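Local coordinates for protein PfhB2 (Pasteurella multocida, PDB 6U8T) that probably acts as a cysteine protease of the YopT type, a toxin domain that belongs to the papain-like peptidase clan, at residues Trp58-Glu63 with His69-Ala74; Trp101-Gly106 with Ser118-Val123; Gly159-Ser164 with Ser202-Lys207; Glu170-Phe175 with Gln188-Trp193. The protein carries 1 engineered substitution. All blocks are in the same frame, centred on the assembly; numbering follows the deposited sequence.

In the fold
Contacts 1 and 2 lie at the surface of the chain's helical end, contacts 3 and 4 in the buried sheet-bearing part on the other side of its centre. Contact 1 works by backbone hydrogen bonds with side chains packed around them, and contact 2 is a single polar meeting beside the carboxylate of Asp99, which is salt-bridged to Arg120. Contacts 3 and 4 hold neighbouring strands of one sheet, 160-168 and 171-176, against helix 187-201 and the loop after it; they meet at Ser164 O, 2.9 Å from Phe175 N. Contact 4 is apolar and largely aromatic, with one water bridge at its edge, whereas contact 3 is an imidazole-phenol pair around an acidic residue. All four also reach the second subunit.

Contact 1: residues Trp58-Glu63 with His69-Ala74; sequences WNTMYE and HLKQEA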
loop_
_atom_site.group_PDB
_atom_site.type_symbol
_atom_site.label_atom_id
_atom_site.label_comp_id
_atom_site.label_asym_id
_atom_site.label_seq_id
_atom_site.Cartn_x
_atom_site.Cartn_y
_atom_site.Cartn_z
ATOM N N TRP C 58 -34.165 16.260 -1.196
ATOM C CA TRP C 58 -35.254 15.423 -1.765
ATOM C C TRP C 58 -34.881 13.937 -1.791
ATOM O O TRP C 58 -35.825 13.132 -1.878
ATOM C CB TRP C 58 -35.599 15.886 -3.188
ATOM C CG TRP C 58 -36.324 17.194 -3.258
ATOM C CD1 TRP C 58 -35.878 18.357 -3.822
ATOM C CD2 TRP C 58 -37.635 17.470 -2.738
ATOM N NE1 TRP C 58 -36.817 19.339 -3.691
ATOM C CE2 TRP C 58 -37.913 18.824 -3.037
ATOM C CE3 TRP C 58 -38.602 16.703 -2.083
ATOM C CZ2 TRP C 58 -39.128 19.427 -2.695
ATOM C CZ3 TRP C 58 -39.795 17.301 -1.738
ATOM C CH2 TRP C 58 -40.054 18.641 -2.049
ATOM N N ASN C 59 -33.584 13.601 -1.765
ATOM C CA ASN C 59 -33.081 12.208 -1.911
ATOM C C ASN C 59 -31.636 12.152 -1.405
ATOM O O ASN C 59 -30.749 11.760 -2.173
ATOM C CB ASN C 59 -33.211 11.662 -3.349
ATOM C CG ASN C 59 -32.366 12.389 -4.388
ATOM O OD1 ASN C 59 -32.576 13.581 -4.629
ATOM N ND2 ASN C 59 -31.423 11.695 -5.023
ATOM N N THR C 60 -31.382 12.564 -0.173
ATOM C CA THR C 60 -30.018 12.516 0.423
ATOM C C THR C 60 -29.713 11.067 0.814
ATOM O O THR C 60 -30.631 10.277 1.011
ATOM C CB THR C 60 -29.901 13.547 1.547
ATOM O OG1 THR C 60 -28.589 13.291 2.033
ATOM C CG2 THR C 60 -30.945 13.423 2.628
HETATM N N MSE C 61 -28.431 10.685 0.847
HETATM C CA MSE C 61 -28.047 9.419 1.460
HETATM C C MSE C 61 -27.692 9.604 2.934
HETATM O O MSE C 61 -27.427 8.618 3.629
HETATM C CB MSE C 61 -26.790 8.802 0.856
HETATM C CG MSE C 61 -26.641 8.833 -0.634
HETATM SE SE MSE C 61 -24.985 7.809 -1.000
HETATM C CE MSE C 61 -23.449 8.267 0.109
ATOM N N TYR C 62 -27.713 10.857 3.404
ATOM C CA TYR C 62 -27.290 11.227 4.741
ATOM C C TYR C 62 -28.479 11.205 5.700
ATOM O O TYR C 62 -29.536 11.738 5.344
ATOM C CB TYR C 62 -26.580 12.587 4.692
ATOM C CG TYR C 62 -25.441 12.630 3.686
ATOM C CD1 TYR C 62 -24.502 11.601 3.608
ATOM C CD2 TYR C 62 -25.307 13.691 2.799
ATOM C CE1 TYR C 62 -23.455 11.648 2.705
ATOM C CE2 TYR C 62 -24.260 13.763 1.904
ATOM C CZ TYR C 62 -23.349 12.725 1.840
ATOM O OH TYR C 62 -22.357 12.721 0.924
ATOM N N GLU C 63 -28.291 10.590 6.873
ATOM C CA GLU C 63 -29.314 10.480 7.952
ATOM C C GLU C 63 -29.565 11.880 8.529
ATOM O O GLU C 63 -28.628 12.451 9.054
ATOM C CB GLU C 63 -28.851 9.480 9.028
ATOM C CG GLU C 63 -29.949 9.024 10.001
ATOM C CD GLU C 63 -31.324 8.838 9.384
ATOM O OE1 GLU C 63 -31.469 8.001 8.468
ATOM O OE2 GLU C 63 -32.262 9.565 9.798
ATOM N N HIS C 69 -23.665 10.159 9.626
ATOM C CA HIS C 69 -24.007 8.755 9.285
ATOM C C HIS C 69 -24.848 8.710 8.021
ATOM O O HIS C 69 -25.589 9.680 7.762
ATOM C CB HIS C 69 -24.717 8.054 10.435
ATOM C CG HIS C 69 -23.879 7.880 11.647
ATOM N ND1 HIS C 69 -22.952 6.866 11.753
ATOM C CD2 HIS C 69 -23.840 8.563 12.811
ATOM C CE1 HIS C 69 -22.337 6.946 12.924
ATOM N NE2 HIS C 69 -22.907 7.969 13.625
ATOM N N LEU C 70 -24.724 7.611 7.273
ATOM C CA LEU C 70 -25.555 7.336 6.081
ATOM C C LEU C 70 -26.874 6.755 6.582
ATOM O O LEU C 70 -26.902 6.238 7.697
ATOM C CB LEU C 70 -24.821 6.379 5.140
ATOM C CG LEU C 70 -23.430 6.794 4.637
ATOM C CD1 LEU C 70 -23.012 5.847 3.512
ATOM C CD2 LEU C 70 -23.385 8.234 4.127
ATOM N N LYS C 71 -27.959 6.914 5.821
ATOM C CA LYS C 71 -29.244 6.234 6.095
ATOM C C LYS C 71 -29.009 4.729 6.035
ATOM O O LYS C 71 -28.132 4.284 5.208
ATOM C CB LYS C 71 -30.250 6.602 5.017
ATOM C CG LYS C 71 -30.780 8.022 5.092
ATOM C CD LYS C 71 -31.676 8.310 3.912
ATOM C CE LYS C 71 -32.509 9.573 4.046
ATOM N NZ LYS C 71 -33.428 9.616 2.888
ATOM N N GLN C 72 -29.776 3.979 6.829
ATOM C CA GLN C 72 -29.679 2.505 6.968
ATOM C C GLN C 72 -29.956 1.841 5.611
ATOM O O GLN C 72 -29.240 0.891 5.294
ATOM C CB GLN C 72 -30.615 1.972 8.053
ATOM C CG GLN C 72 -30.297 0.546 8.455
ATOM C CD GLN C 72 -28.857 0.343 8.881
ATOM O OE1 GLN C 72 -28.324 1.102 9.689
ATOM N NE2 GLN C 72 -28.200 -0.671 8.319
ATOM N N GLU C 73 -30.907 2.350 4.829
ATOM C CA GLU C 73 -31.236 1.853 3.471
ATOM C C GLU C 73 -30.024 1.996 2.528
ATOM O O GLU C 73 -29.797 1.085 1.725
ATOM C CB GLU C 73 -32.471 2.595 2.950
ATOM C CG GLU C 73 -32.645 2.555 1.437
ATOM C CD GLU C 73 -33.899 3.214 0.876
ATOM O OE1 GLU C 73 -34.250 4.348 1.324
ATOM O OE2 GLU C 73 -34.532 2.598 -0.025
ATOM N N ALA C 74 -29.279 3.089 2.624
ATOM C CA ALA C 74 -28.093 3.350 1.787
ATOM C C ALA C 74 -26.995 2.358 2.197
ATOM O O ALA C 74 -26.336 1.791 1.306
ATOM C CB ALA C 74 -27.652 4.794 1.913
#
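Tyr62 and Leu70 face each other with CA atoms 4.5 Å apart, a non-hydrogen-bonded pair framed by two backbone bonds: Lys71 N to Met61 O, 2.8 Å and nearly straight at 168°, and Glu63 N to His69 O, 3.0 Å. This single antiparallel bridge closes the loop between the segments. Leu70 CD2 lies at the edge of the Tyr62 ring, in its plane, 3.6 Å from CD1, and the selenomethionine Met61 runs beside the same leucine, its bent end bringing CE to 4.0 Å from CD2. Leucine suits this place with its two methyls: CD2 lies against both the tyrosine edge and Met61 CE, and CD1 lies near that CE too. Lys71 runs back along the 60-62 backbone: an extended chain beyond CG carries the aliphatic part past Met61 O and Thr60 O before NZ makes a weak bond, 3.4 Å, with Thr60 O. Glu63 crosses it at about a right angle, OE1 touching Lys71 CG at 3.4 Å, while the charges themselves stay well apart. Thr60 adds an ST turn, OG1 accepting from Tyr62 N. The Tyr62 ring stacks on Phe14 of the second subunit and its OH bonds to Glu181 there. With Lys71 at the N-cap position, the arrangement is that of an isolated beta-bridge leading straight into a helix, here helix 72-87.

Contact 2: residues Trp101-Gly106 with Ser118-Val123; sequences WLQEQG and SRRDEV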
loop_
_atom_site.group_PDB
_atom_site.type_symbol
_atom_site.label_atom_id
_atom_site.label_comp_id
_atom_site.label_asym_id
_atom_site.label_seq_id
_atom_site.Cartn_x
_atom_site.Cartn_y
_atom_site.Cartn_z
ATOM N N TRP C 101 -23.917 -1.888 -12.470
ATOM C CA TRP C 101 -24.786 -1.361 -11.383
ATOM C C TRP C 101 -25.143 0.102 -11.677
ATOM O O TRP C 101 -26.337 0.452 -11.582
ATOM C CB TRP C 101 -24.121 -1.509 -10.010
ATOM C CG TRP C 101 -25.015 -1.126 -8.878
ATOM C CD1 TRP C 101 -25.904 -1.943 -8.240
ATOM C CD2 TRP C 101 -25.157 0.178 -8.284
ATOM N NE1 TRP C 101 -26.595 -1.239 -7.290
ATOM C CE2 TRP C 101 -26.145 0.063 -7.283
ATOM C CE3 TRP C 101 -24.561 1.418 -8.499
ATOM C CZ2 TRP C 101 -26.501 1.121 -6.456
ATOM C CZ3 TRP C 101 -24.933 2.479 -7.703
ATOM C CH2 TRP C 101 -25.905 2.332 -6.702
ATOM N N LEU C 102 -24.161 0.910 -12.058
ATOM C CA LEU C 102 -24.354 2.357 -12.333
ATOM C C LEU C 102 -25.331 2.533 -13.498
ATOM O O LEU C 102 -26.210 3.402 -13.398
ATOM C CB LEU C 102 -23.009 3.028 -12.582
ATOM C CG LEU C 102 -22.218 3.342 -11.310
ATOM C CD1 LEU C 102 -20.785 3.708 -11.644
ATOM C CD2 LEU C 102 -22.876 4.455 -10.503
ATOM N N GLN C 103 -25.255 1.690 -14.530
ATOM C CA GLN C 103 -26.151 1.798 -15.710
ATOM C C GLN C 103 -27.558 1.346 -15.327
ATOM O O GLN C 103 -28.521 2.054 -15.691
ATOM C CB GLN C 103 -25.544 1.062 -16.899
ATOM C CG GLN C 103 -24.387 1.846 -17.519
ATOM C CD GLN C 103 -23.752 1.146 -18.696
ATOM O OE1 GLN C 103 -24.344 1.012 -19.764
ATOM N NE2 GLN C 103 -22.528 0.694 -18.525
ATOM N N GLU C 104 -27.670 0.274 -14.538
ATOM C CA GLU C 104 -28.944 -0.175 -13.916
ATOM C C GLU C 104 -29.627 0.969 -13.150
ATOM O O GLU C 104 -30.836 1.015 -13.134
ATOM C CB GLU C 104 -28.679 -1.385 -13.038
ATOM C CG GLU C 104 -28.561 -2.642 -13.848
ATOM C CD GLU C 104 -28.360 -3.912 -13.055
ATOM O OE1 GLU C 104 -28.004 -3.812 -11.859
ATOM O OE2 GLU C 104 -28.568 -4.989 -13.656
ATOM N N GLN C 105 -28.882 1.872 -12.534
ATOM C CA GLN C 105 -29.459 2.993 -11.745
ATOM C C GLN C 105 -29.691 4.206 -12.643
ATOM O O GLN C 105 -30.097 5.231 -12.106
ATOM C CB GLN C 105 -28.539 3.453 -10.616
ATOM C CG GLN C 105 -28.020 2.336 -9.723
ATOM C CD GLN C 105 -29.111 1.488 -9.128
ATOM O OE1 GLN C 105 -30.005 1.990 -8.462
ATOM N NE2 GLN C 105 -29.002 0.185 -9.329
ATOM N N GLY C 106 -29.407 4.105 -13.942
ATOM C CA GLY C 106 -29.715 5.185 -14.889
ATOM C C GLY C 106 -28.546 6.130 -15.089
ATOM O O GLY C 106 -28.752 7.127 -15.789
ATOM N N SER C 118 -17.375 3.934 -30.690
ATOM C CA SER C 118 -17.261 4.479 -29.313
ATOM C C SER C 118 -16.137 3.779 -28.546
ATOM O O SER C 118 -15.669 2.737 -28.993
ATOM C CB SER C 118 -18.534 4.364 -28.545
ATOM O OG SER C 118 -19.574 4.907 -29.315
ATOM N N ARG C 119 -15.664 4.443 -27.509
ATOM C CA ARG C 119 -14.897 3.853 -26.391
ATOM C C ARG C 119 -15.191 4.684 -25.135
ATOM O O ARG C 119 -15.672 5.820 -25.260
ATOM C CB ARG C 119 -13.401 3.799 -26.684
ATOM C CG ARG C 119 -12.759 5.167 -26.753
ATOM C CD ARG C 119 -11.249 5.060 -26.766
ATOM N NE ARG C 119 -10.671 6.394 -26.778
ATOM C CZ ARG C 119 -10.583 7.193 -25.716
ATOM N NH1 ARG C 119 -11.020 6.791 -24.527
ATOM N NH2 ARG C 119 -10.076 8.406 -25.857
ATOM N N ARG C 120 -14.960 4.104 -23.968
ATOM C CA ARG C 120 -15.299 4.762 -22.678
ATOM C C ARG C 120 -14.406 5.987 -22.512
ATOM O O ARG C 120 -13.234 5.899 -22.843
ATOM C CB ARG C 120 -15.198 3.757 -21.528
ATOM C CG ARG C 120 -16.204 2.626 -21.658
ATOM C CD ARG C 120 -17.595 3.230 -21.804
ATOM N NE ARG C 120 -18.682 2.288 -21.632
ATOM C CZ ARG C 120 -19.067 1.754 -20.473
ATOM N NH1 ARG C 120 -18.413 2.033 -19.355
ATOM N NH2 ARG C 120 -20.076 0.900 -20.452
ATOM N N ASP C 121 -14.973 7.096 -22.028
ATOM C CA ASP C 121 -14.203 8.292 -21.587
ATOM C C ASP C 121 -13.633 7.980 -20.204
ATOM O O ASP C 121 -14.254 8.368 -19.203
ATOM C CB ASP C 121 -15.044 9.566 -21.647
ATOM C CG ASP C 121 -14.276 10.846 -21.319
ATOM O OD1 ASP C 121 -13.015 10.806 -21.334
ATOM O OD2 ASP C 121 -14.944 11.900 -21.085
ATOM N N GLU C 122 -12.545 7.222 -20.162
ATOM C CA GLU C 122 -11.768 6.964 -18.920
ATOM C C GLU C 122 -10.372 7.533 -19.132
ATOM O O GLU C 122 -9.855 7.344 -20.249
ATOM C CB GLU C 122 -11.665 5.472 -18.603
ATOM C CG GLU C 122 -13.010 4.828 -18.460
ATOM C CD GLU C 122 -13.021 3.375 -18.016
ATOM O OE1 GLU C 122 -11.999 2.940 -17.435
ATOM O OE2 GLU C 122 -14.057 2.682 -18.263
ATOM N N VAL C 123 -9.816 8.212 -18.131
ATOM C CA VAL C 123 -8.494 8.868 -18.252
ATOM C C VAL C 123 -7.589 8.265 -17.191
ATOM O O VAL C 123 -7.905 8.402 -15.986
ATOM C CB VAL C 123 -8.614 10.398 -18.140
ATOM C CG1 VAL C 123 -7.256 11.071 -18.104
ATOM C CG2 VAL C 123 -9.425 10.962 -19.300
#
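Two donors, Gln103 NE2 and Arg120 NH2, stand 3.1 Å apart with no hydrogen bond between them, and this is the one place where the segments touch. The side chains approach from opposite directions and bridge a wide gap, since the CA atoms of Gln103 and Arg120 are 13.2 Å apart. Gln103 is extended beyond CG, whereas Arg120 bends at chi2 (-54°), which turns its guanidinium toward the helix; amide and guanidinium planes lie 67° apart. The closeness is understandable from Asp99, whose OD2 forms a salt bridge with Arg120 NH2 and probably eases the meeting of two N-H groups. Long, flexible polar residues suit such a junction at the protein surface. Within the helical segment, Gln105 CG lies 3.5 Å above the plane of the Trp101 indole, off toward its rim, and Gly106, with phi 93°, ends the helix in a Schellman motif that glycine readily adopts. On the strand side Asp121 is the centre of an inverse gamma turn that breaks strand 117-127. Helix 91-104 packs on helix 20-51 through Trp101 and Leu102, Pro109 touches both Gln103 and Arg120, and beyond the break Glu122 and Val123 pair antiparallel with a strand of the second subunit.

Contact 3: residues Gly159-Ser164 with Ser202-Lys207; sequences GSHTVS and SGYAGK
His161 and Tyr204 have CA atoms 8.9 Å apart, and no backbone bond joins their segments: one is a strand, the other a loop that leaves helix 187-201 at Gly203, whose phi of 92° is easy for glycine. The two rings fill the gap. His161 CG is anti to the backbone N (chi1 -173°), carrying the imidazole toward the loop, where CD2 comes within 3.4 Å of Tyr204 CZ and NE2 within 2.9 Å of Tyr204 OH. The planes meet obliquely, at 43°. Asp176 ties the two together: its OD1 is hydrogen-bonded to His161 NE2 and its OD2 to Tyr204 OH. A histidine on one strand bonded to an aspartate on the next is consistent with the His-Asp part of a papain-like Cys-His-Asp triad, and His161 also packs on Ser38 of the second subunit. Tyrosine suits the flank, offering a flat ring and a polar end. Ser202 also holds it: OG accepts from Tyr204 N at 3.1 Å, an ST turn, and CB lies above one face, off toward the rim.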
loop_
_atom_site.group_PDB
_atom_site.type_symbol
_atom_site.label_atom_id
_atom_site.label_comp_id
_atom_site.label_asym_id
_atom_site.label_seq_id
_atom_site.Cartn_x
_atom_site.Cartn_y
_atom_site.Cartn_z
ATOM N N GLY C 159 3.733 -0.272 2.269
ATOM C CA GLY C 159 4.859 -0.131 3.206
ATOM C C GLY C 159 6.118 -0.848 2.739
ATOM O O GLY C 159 6.153 -1.432 1.631
ATOM N N SER C 160 7.119 -0.823 3.602
ATOM C CA SER C 160 8.411 -1.525 3.414
ATOM C C SER C 160 8.599 -2.543 4.540
ATOM O O SER C 160 8.104 -2.307 5.661
ATOM C CB SER C 160 9.498 -0.531 3.363
ATOM O OG SER C 160 9.271 0.378 2.287
ATOM N N HIS C 161 9.253 -3.657 4.232
ATOM C CA HIS C 161 9.592 -4.705 5.220
ATOM C C HIS C 161 11.053 -5.094 5.009
ATOM O O HIS C 161 11.548 -4.988 3.864
ATOM C CB HIS C 161 8.627 -5.884 5.098
ATOM C CG HIS C 161 8.810 -6.893 6.168
ATOM N ND1 HIS C 161 8.897 -6.543 7.495
ATOM C CD2 HIS C 161 8.903 -8.238 6.118
ATOM C CE1 HIS C 161 9.034 -7.626 8.229
ATOM N NE2 HIS C 161 9.036 -8.690 7.409
ATOM N N THR C 162 11.708 -5.514 6.087
ATOM C CA THR C 162 13.082 -6.048 6.086
ATOM C C THR C 162 13.042 -7.466 6.644
ATOM O O THR C 162 12.470 -7.664 7.723
ATOM C CB THR C 162 14.034 -5.168 6.902
ATOM O OG1 THR C 162 13.833 -3.823 6.472
ATOM C CG2 THR C 162 15.481 -5.571 6.754
ATOM N N VAL C 163 13.665 -8.387 5.920
ATOM C CA VAL C 163 13.984 -9.758 6.389
ATOM C C VAL C 163 15.490 -9.950 6.208
ATOM O O VAL C 163 16.159 -9.032 5.661
ATOM C CB VAL C 163 13.136 -10.800 5.638
ATOM C CG1 VAL C 163 11.658 -10.617 5.924
ATOM C CG2 VAL C 163 13.388 -10.807 4.145
ATOM N N SER C 164 16.027 -11.072 6.661
ATOM C CA SER C 164 17.468 -11.368 6.546
ATOM C C SER C 164 17.685 -12.863 6.352
ATOM O O SER C 164 16.778 -13.650 6.535
ATOM C CB SER C 164 18.215 -10.819 7.721
ATOM O OG SER C 164 17.659 -11.277 8.929
ATOM N N SER C 202 2.263 -15.234 3.796
ATOM C CA SER C 202 2.883 -14.141 4.585
ATOM C C SER C 202 2.053 -12.857 4.471
ATOM O O SER C 202 2.186 -11.995 5.365
ATOM C CB SER C 202 4.292 -13.881 4.121
ATOM O OG SER C 202 4.294 -13.446 2.765
ATOM N N GLY C 203 1.349 -12.680 3.347
ATOM C CA GLY C 203 0.684 -11.422 2.955
ATOM C C GLY C 203 1.569 -10.521 2.097
ATOM O O GLY C 203 1.094 -9.442 1.711
ATOM N N TYR C 204 2.817 -10.898 1.817
ATOM C CA TYR C 204 3.776 -10.048 1.060
ATOM C C TYR C 204 3.499 -10.138 -0.455
ATOM O O TYR C 204 3.975 -9.263 -1.186
ATOM C CB TYR C 204 5.228 -10.428 1.385
ATOM C CG TYR C 204 5.624 -10.423 2.839
ATOM C CD1 TYR C 204 5.009 -9.615 3.786
ATOM C CD2 TYR C 204 6.642 -11.253 3.281
ATOM C CE1 TYR C 204 5.388 -9.643 5.126
ATOM C CE2 TYR C 204 7.037 -11.291 4.612
ATOM C CZ TYR C 204 6.415 -10.473 5.537
ATOM O OH TYR C 204 6.791 -10.478 6.838
ATOM N N ALA C 205 2.814 -11.180 -0.927
ATOM C CA ALA C 205 2.633 -11.447 -2.379
ATOM C C ALA C 205 1.736 -10.367 -2.997
ATOM O O ALA C 205 2.101 -9.847 -4.083
ATOM C CB ALA C 205 2.056 -12.814 -2.617
ATOM N N GLY C 206 0.628 -10.043 -2.321
ATOM C CA GLY C 206 -0.363 -9.045 -2.762
ATOM C C GLY C 206 -1.467 -9.721 -3.552
ATOM O O GLY C 206 -1.348 -10.938 -3.788
ATOM N N LYS C 207 -2.520 -8.981 -3.925
ATOM C CA LYS C 207 -3.656 -9.495 -4.736
ATOM C C LYS C 207 -3.470 -9.096 -6.198
ATOM O O LYS C 207 -3.858 -9.892 -7.074
ATOM C CB LYS C 207 -4.980 -8.964 -4.189
ATOM C CG LYS C 207 -5.367 -9.551 -2.840
ATOM C CD LYS C 207 -4.936 -8.745 -1.623
ATOM C CE LYS C 207 -4.653 -9.619 -0.412
ATOM N NZ LYS C 207 -5.730 -10.608 -0.161
#

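Contact 4: residues Glu170-Phe175 with Gln188-Trp193; sequences EKVVFF and QKFESW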
loop_
_atom_site.group_PDB
_atom_site.type_symbol
_atom_site.label_atom_id
_atom_site.label_comp_id
_atom_site.label_asym_id
_atom_site.label_seq_id
_atom_site.Cartn_x
_atom_site.Cartn_y
_atom_site.Cartn_z
ATOM N N GLU C 170 24.916 -25.415 1.723
ATOM C CA GLU C 170 23.502 -25.799 1.429
ATOM C C GLU C 170 22.567 -25.320 2.559
ATOM O O GLU C 170 21.339 -25.303 2.355
ATOM C CB GLU C 170 23.435 -27.309 1.112
ATOM C CG GLU C 170 23.646 -27.641 -0.378
ATOM C CD GLU C 170 22.845 -26.790 -1.388
ATOM O OE1 GLU C 170 21.582 -26.894 -1.390
ATOM O OE2 GLU C 170 23.482 -25.984 -2.160
ATOM N N LYS C 171 23.116 -24.890 3.695
ATOM C CA LYS C 171 22.314 -24.415 4.854
ATOM C C LYS C 171 21.805 -22.995 4.580
ATOM O O LYS C 171 22.630 -22.094 4.342
ATOM C CB LYS C 171 23.135 -24.508 6.149
ATOM C CG LYS C 171 22.754 -23.575 7.288
ATOM C CD LYS C 171 23.061 -24.153 8.663
ATOM C CE LYS C 171 23.123 -23.085 9.734
ATOM N NZ LYS C 171 22.336 -23.468 10.932
ATOM N N VAL C 172 20.491 -22.807 4.659
ATOM C CA VAL C 172 19.826 -21.471 4.564
ATOM C C VAL C 172 19.127 -21.174 5.888
ATOM O O VAL C 172 18.272 -21.968 6.298
ATOM C CB VAL C 172 18.837 -21.390 3.387
ATOM C CG1 VAL C 172 18.327 -19.970 3.213
ATOM C CG2 VAL C 172 19.451 -21.896 2.094
ATOM N N VAL C 173 19.520 -20.093 6.551
ATOM C CA VAL C 173 18.774 -19.573 7.726
ATOM C C VAL C 173 18.043 -18.314 7.269
ATOM O O VAL C 173 18.705 -17.410 6.777
ATOM C CB VAL C 173 19.699 -19.315 8.926
ATOM C CG1 VAL C 173 18.904 -18.893 10.143
ATOM C CG2 VAL C 173 20.531 -20.541 9.252
ATOM N N PHE C 174 16.712 -18.284 7.385
ATOM C CA PHE C 174 15.855 -17.152 6.964
ATOM C C PHE C 174 15.210 -16.542 8.208
ATOM O O PHE C 174 14.697 -17.300 9.033
ATOM C CB PHE C 174 14.813 -17.639 5.962
ATOM C CG PHE C 174 13.904 -16.551 5.454
ATOM C CD1 PHE C 174 14.400 -15.539 4.657
ATOM C CD2 PHE C 174 12.563 -16.537 5.774
ATOM C CE1 PHE C 174 13.569 -14.532 4.185
ATOM C CE2 PHE C 174 11.738 -15.512 5.338
ATOM C CZ PHE C 174 12.232 -14.532 4.526
ATOM N N PHE C 175 15.269 -15.223 8.372
ATOM C CA PHE C 175 14.734 -14.540 9.572
ATOM C C PHE C 175 13.793 -13.430 9.128
ATOM O O PHE C 175 14.202 -12.548 8.344
ATOM C CB PHE C 175 15.861 -14.016 10.471
ATOM C CG PHE C 175 15.353 -13.193 11.627
ATOM C CD1 PHE C 175 14.760 -13.791 12.730
ATOM C CD2 PHE C 175 15.427 -11.806 11.590
ATOM C CE1 PHE C 175 14.263 -13.024 13.771
ATOM C CE2 PHE C 175 14.935 -11.047 12.644
ATOM C CZ PHE C 175 14.365 -11.654 13.733
ATOM N N GLN C 188 17.240 -25.934 -2.327
ATOM C CA GLN C 188 15.996 -26.412 -2.999
ATOM C C GLN C 188 14.830 -26.283 -2.004
ATOM O O GLN C 188 13.775 -25.727 -2.376
ATOM C CB GLN C 188 16.169 -27.859 -3.479
ATOM C CG GLN C 188 15.556 -28.172 -4.837
ATOM C CD GLN C 188 14.107 -27.787 -4.863
ATOM O OE1 GLN C 188 13.760 -26.666 -5.224
ATOM N NE2 GLN C 188 13.272 -28.655 -4.322
ATOM N N LYS C 189 15.017 -26.784 -0.781
ATOM C CA LYS C 189 13.945 -26.832 0.238
ATOM C C LYS C 189 13.517 -25.402 0.597
ATOM O O LYS C 189 12.296 -25.159 0.676
ATOM C CB LYS C 189 14.405 -27.660 1.435
ATOM C CG LYS C 189 14.394 -29.155 1.163
ATOM C CD LYS C 189 14.886 -29.979 2.323
ATOM C CE LYS C 189 14.942 -31.452 2.004
ATOM N NZ LYS C 189 16.035 -32.116 2.749
ATOM N N PHE C 190 14.476 -24.489 0.762
ATOM C CA PHE C 190 14.218 -23.047 1.007
ATOM C C PHE C 190 13.465 -22.417 -0.176
ATOM O O PHE C 190 12.475 -21.714 0.053
ATOM C CB PHE C 190 15.511 -22.277 1.285
ATOM C CG PHE C 190 15.306 -20.785 1.336
ATOM C CD1 PHE C 190 14.713 -20.192 2.442
ATOM C CD2 PHE C 190 15.647 -19.986 0.258
ATOM C CE1 PHE C 190 14.501 -18.820 2.486
ATOM C CE2 PHE C 190 15.417 -18.618 0.298
ATOM C CZ PHE C 190 14.860 -18.036 1.414
ATOM N N GLU C 191 13.929 -22.645 -1.405
ATOM C CA GLU C 191 13.376 -21.996 -2.617
ATOM C C GLU C 191 11.917 -22.425 -2.794
ATOM O O GLU C 191 11.066 -21.538 -2.994
ATOM C CB GLU C 191 14.227 -22.337 -3.836
ATOM C CG GLU C 191 13.703 -21.727 -5.116
ATOM C CD GLU C 191 14.714 -21.705 -6.261
ATOM O OE1 GLU C 191 15.919 -21.401 -6.034
ATOM O OE2 GLU C 191 14.297 -21.994 -7.390
ATOM N N SER C 192 11.619 -23.727 -2.703
ATOM C CA SER C 192 10.242 -24.263 -2.865
ATOM C C SER C 192 9.331 -23.682 -1.786
ATOM O O SER C 192 8.272 -23.204 -2.139
ATOM C CB SER C 192 10.224 -25.743 -2.840
ATOM O OG SER C 192 11.149 -26.201 -3.793
ATOM N N TRP C 193 9.757 -23.714 -0.525
ATOM C CA TRP C 193 9.000 -23.185 0.635
ATOM C C TRP C 193 8.708 -21.702 0.442
ATOM O O TRP C 193 7.561 -21.318 0.658
ATOM C CB TRP C 193 9.759 -23.400 1.935
ATOM C CG TRP C 193 9.117 -22.707 3.087
ATOM C CD1 TRP C 193 8.052 -23.137 3.827
ATOM C CD2 TRP C 193 9.487 -21.431 3.622
ATOM N NE1 TRP C 193 7.765 -22.230 4.810
ATOM C CE2 TRP C 193 8.629 -21.178 4.712
ATOM C CE3 TRP C 193 10.474 -20.498 3.315
ATOM C CZ2 TRP C 193 8.737 -20.029 5.485
ATOM C CZ3 TRP C 193 10.566 -19.347 4.060
ATOM C CH2 TRP C 193 9.707 -19.121 5.129
HETATM O O HOH W 1 19.410 -27.764 -2.923
#
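Phe190, with chi1 at 172°, sends its ring across from the helix to the strand, and its atoms meet apolar partners in turn from CB to CZ. CB starts the contact 4.0 Å from Val172 CB. At the ring root, CG lies 3.6 Å from Val172 CG1, a methyl that sits over one face, 17° off the normal, in a CH-pi contact. Farther out, CE1 meets Phe174 CB at 3.7 Å, and CZ at the tip comes to 4.1 Å from Phe174 CD1. Phe174 then turns its CD2 to the edge of the Trp193 indole, 3.8 Å from CZ3, making an aromatic cluster of three rings, Phe174 meeting each of the other two obliquely. Beta-branched valine and flat phenylalanine suit a strand face packed under a helix whose axis runs 37° from its own. Beside this core a water donates to Glu170 OE1 (2.8 Å) and accepts from Gln188 N (2.9 Å), joining the residue just before the strand to the first turn of the helix, and OE1 also takes the N-H of His187. Chemically, helix 187-201 is held on the sheet mainly by burial and interlocking rings; the two segments share no direct hydrogen bond.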